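Local coordinates for protein short chain dehydrogenase (A0QTM2 homolog) (Mycobacterium thermoresistibile, PDB 3SC4) that is probably an NAD(P)-dependent oxidoreductase of the short-chain dehydrogenase family, built on a Rossmann-type fold, whose substrate is not established, at residues L194-T199 and E222-A227. Numbering follows the deposited sequence.
Sequences LWPRTT and EVYADA
A chi1 of -176° swings Leu194 CG away from the main-chain N and beside the carbonyl carbon, where CG and CD2 reach the CE1 and CD1 flank of Tyr224, whose own first torsion falls away from the staggered positions. The two side chains run alongside one another with their ends reversed, bringing Leu194 CG to 3.8 Å from Tyr224 CE1 and the hydroxyl back to the Leu194 backbone. There Tyr224 OH donates to Leu194 O at 2.6 Å, which gives the buried hydroxyl an acceptor. The approach is bent and tilted: the C=O...donor angle is 131°, and the donor lies 26° out of the carbonyl plane. The meeting place is the C-terminal end of strand 190-195, sixth in the 3-2-1-4-5-6-7 parallel sheet of the Rossmann fold. Just past the strand, Pro196 comes in obliquely at the other flank of the phenol, its CD 3.6 Å from Tyr224 CE2, while the same CD lies over the margin of one Trp195 face, 3.4 Å from the indole plane. That indole is tethered separately through NE1 to Leu272 O. One helical turn beyond Tyr224, Ala227 CB approaches Leu194 CD2 at 4.0 Å, and Cys245 touches the side chains of both helix residues.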
ATOM      1  N   LEU B 194       4.720  11.921  -9.429  1.00 16.11           N
ATOM      2  CA  LEU B 194       5.348  12.181 -10.727  1.00 16.06           C
ATOM      3  C   LEU B 194       6.173  10.994 -11.131  1.00 15.89           C
ATOM      4  O   LEU B 194       7.009  10.527 -10.332  1.00 16.17           O
ATOM      5  CB  LEU B 194       6.231  13.433 -10.638  1.00 16.07           C
ATOM      6  CG  LEU B 194       6.907  13.954 -11.903  1.00 16.09           C
ATOM      7  CD1 LEU B 194       5.842  14.352 -12.916  1.00 13.02           C
ATOM      8  CD2 LEU B 194       7.907  15.136 -11.610  1.00 15.12           C
ATOM      9  N   TRP B 195       5.975  10.546 -12.374  1.00 16.00           N
ATOM     10  CA  TRP B 195       6.525   9.287 -12.886  1.00 16.07           C
ATOM     11  C   TRP B 195       6.900   9.438 -14.378  1.00 17.19           C
ATOM     12  O   TRP B 195       6.171  10.074 -15.135  1.00 18.34           O
ATOM     13  CB  TRP B 195       5.452   8.210 -12.724  1.00 15.63           C
ATOM     14  CG  TRP B 195       5.906   6.772 -12.884  1.00 15.53           C
ATOM     15  CD1 TRP B 195       5.514   5.905 -13.847  1.00 14.90           C
ATOM     16  CD2 TRP B 195       6.741   6.030 -11.999  1.00 14.75           C
ATOM     17  NE1 TRP B 195       6.079   4.689 -13.645  1.00 14.39           N
ATOM     18  CE2 TRP B 195       6.851   4.738 -12.521  1.00 14.73           C
ATOM     19  CE3 TRP B 195       7.444   6.351 -10.834  1.00 16.54           C
ATOM     20  CZ2 TRP B 195       7.633   3.744 -11.919  1.00 14.86           C
ATOM     21  CZ3 TRP B 195       8.221   5.371 -10.226  1.00 15.90           C
ATOM     22  CH2 TRP B 195       8.310   4.077 -10.776  1.00 15.36           C
ATOM     23  N   PRO B 196       8.022   8.855 -14.815  1.00 17.15           N
ATOM     24  CA  PRO B 196       8.447   9.042 -16.186  1.00 17.51           C
ATOM     25  C   PRO B 196       7.893   7.954 -17.102  1.00 17.94           C
ATOM     26  O   PRO B 196       7.653   6.844 -16.666  1.00 18.18           O
ATOM     27  CB  PRO B 196       9.961   8.913 -16.071  1.00 17.61           C
ATOM     28  CG  PRO B 196      10.151   7.899 -15.016  1.00 17.21           C
ATOM     29  CD  PRO B 196       8.981   8.024 -14.074  1.00 17.23           C
ATOM     30  N   ARG B 197       7.716   8.255 -18.375  1.00 18.54           N
ATOM     31  CA  ARG B 197       7.102   7.295 -19.281  1.00 18.91           C
ATOM     32  C   ARG B 197       8.069   6.238 -19.764  1.00 18.86           C
ATOM     33  O   ARG B 197       7.638   5.172 -20.204  1.00 19.43           O
ATOM     34  CB  ARG B 197       6.521   7.990 -20.523  1.00 19.60           C
ATOM     35  CG  ARG B 197       5.217   8.649 -20.296  1.00 19.47           C
ATOM     36  CD  ARG B 197       4.614   9.112 -21.599  1.00 19.53           C
ATOM     37  NE  ARG B 197       3.250   9.579 -21.400  1.00 20.35           N
ATOM     38  CZ  ARG B 197       2.146   8.868 -21.627  1.00 20.85           C
ATOM     39  NH1 ARG B 197       2.191   7.617 -22.068  1.00 23.19           N
ATOM     40  NH2 ARG B 197       0.967   9.417 -21.407  1.00 21.53           N
ATOM     41  N   THR B 198       9.359   6.547 -19.752  1.00 18.77           N
ATOM     42  CA  THR B 198      10.366   5.610 -20.211  1.00 19.09           C
ATOM     43  C   THR B 198      11.264   5.264 -19.047  1.00 19.12           C
ATOM     44  O   THR B 198      11.192   5.902 -18.000  1.00 19.70           O
ATOM     45  CB  THR B 198      11.245   6.240 -21.274  1.00 19.67           C
ATOM     46  OG1 THR B 198      12.140   7.171 -20.643  1.00 17.74           O
ATOM     47  CG2 THR B 198      10.394   6.939 -22.337  1.00 19.59           C
ATOM     48  N   THR B 199      12.137   4.282 -19.219  1.00 19.93           N
ATOM     49  CA  THR B 199      13.185   4.054 -18.231  1.00 20.45           C
ATOM     50  C   THR B 199      14.115   5.242 -18.327  1.00 20.96           C
ATOM     51  O   THR B 199      14.280   5.795 -19.397  1.00 21.50           O
ATOM     52  CB  THR B 199      13.997   2.797 -18.515  1.00 20.65           C
ATOM     53  OG1 THR B 199      14.390   2.788 -19.899  1.00 22.79           O
ATOM     54  CG2 THR B 199      13.159   1.602 -18.244  1.00 21.34           C
ATOM     55  N   GLU B 222      17.134  14.451 -16.567  1.00 23.14           N
ATOM     56  CA  GLU B 222      16.557  15.772 -16.799  1.00 23.37           C
ATOM     57  C   GLU B 222      15.070  15.720 -17.123  1.00 22.09           C
ATOM     58  O   GLU B 222      14.362  16.627 -16.783  1.00 22.30           O
ATOM     59  CB  GLU B 222      17.316  16.505 -17.915  1.00 24.69           C
ATOM     60  CG  GLU B 222      18.648  17.148 -17.451  1.00 27.93           C
ATOM     61  CD  GLU B 222      19.876  16.198 -17.466  1.00 31.31           C
ATOM     62  OE1 GLU B 222      19.746  14.969 -17.680  1.00 31.23           O
ATOM     63  OE2 GLU B 222      20.998  16.716 -17.259  1.00 35.97           O
ATOM     64  N   VAL B 223      14.585  14.669 -17.766  1.00 20.98           N
ATOM     65  CA  VAL B 223      13.161  14.585 -18.024  1.00 20.57           C
ATOM     66  C   VAL B 223      12.372  14.644 -16.719  1.00 19.91           C
ATOM     67  O   VAL B 223      11.327  15.268 -16.677  1.00 20.14           O
ATOM     68  CB  VAL B 223      12.764  13.332 -18.852  1.00 20.70           C
ATOM     69  CG1 VAL B 223      12.688  12.069 -17.976  1.00 19.51           C
ATOM     70  CG2 VAL B 223      11.456  13.570 -19.543  1.00 18.18           C
ATOM     71  N   TYR B 224      12.910  14.055 -15.654  1.00 19.33           N
ATOM     72  CA  TYR B 224      12.296  14.076 -14.324  1.00 19.02           C
ATOM     73  C   TYR B 224      12.521  15.420 -13.620  1.00 19.79           C
ATOM     74  O   TYR B 224      11.601  15.983 -13.017  1.00 20.06           O
ATOM     75  CB  TYR B 224      12.895  12.960 -13.458  1.00 19.14           C
ATOM     76  CG  TYR B 224      11.924  12.027 -12.754  1.00 18.13           C
ATOM     77  CD1 TYR B 224      10.818  12.508 -12.076  1.00 17.04           C
ATOM     78  CD2 TYR B 224      12.178  10.647 -12.701  1.00 20.06           C
ATOM     79  CE1 TYR B 224       9.947  11.656 -11.418  1.00 16.90           C
ATOM     80  CE2 TYR B 224      11.310   9.783 -12.044  1.00 18.95           C
ATOM     81  CZ  TYR B 224      10.198  10.298 -11.405  1.00 18.53           C
ATOM     82  OH  TYR B 224       9.342   9.444 -10.759  1.00 18.11           O
ATOM     83  N   ALA B 225      13.756  15.921 -13.669  1.00 20.46           N
ATOM     84  CA  ALA B 225      14.102  17.229 -13.062  1.00 21.08           C
ATOM     85  C   ALA B 225      13.260  18.376 -13.640  1.00 21.61           C
ATOM     86  O   ALA B 225      12.644  19.135 -12.901  1.00 22.35           O
ATOM     87  CB  ALA B 225      15.588  17.529 -13.222  1.00 20.54           C
ATOM     88  N   ASP B 226      13.224  18.493 -14.961  1.00 22.05           N
ATOM     89  CA  ASP B 226      12.417  19.532 -15.620  1.00 22.58           C
ATOM     90  C   ASP B 226      10.925  19.370 -15.324  1.00 22.24           C
ATOM     91  O   ASP B 226      10.245  20.361 -15.069  1.00 22.93           O
ATOM     92  CB  ASP B 226      12.651  19.558 -17.134  1.00 22.89           C
ATOM     93  CG  ASP B 226      13.998  20.160 -17.520  1.00 24.12           C
ATOM     94  OD1 ASP B 226      14.708  20.682 -16.640  1.00 23.33           O
ATOM     95  OD2 ASP B 226      14.343  20.122 -18.727  1.00 25.54           O
ATOM     96  N   ALA B 227      10.409  18.140 -15.323  1.00 21.48           N
ATOM     97  CA  ALA B 227       8.975  17.952 -15.017  1.00 21.22           C
ATOM     98  C   ALA B 227       8.702  18.369 -13.555  1.00 21.45           C
ATOM     99  O   ALA B 227       7.750  19.099 -13.279  1.00 21.83           O
ATOM    100  CB  ALA B 227       8.494  16.511 -15.299  1.00 19.65           C
TER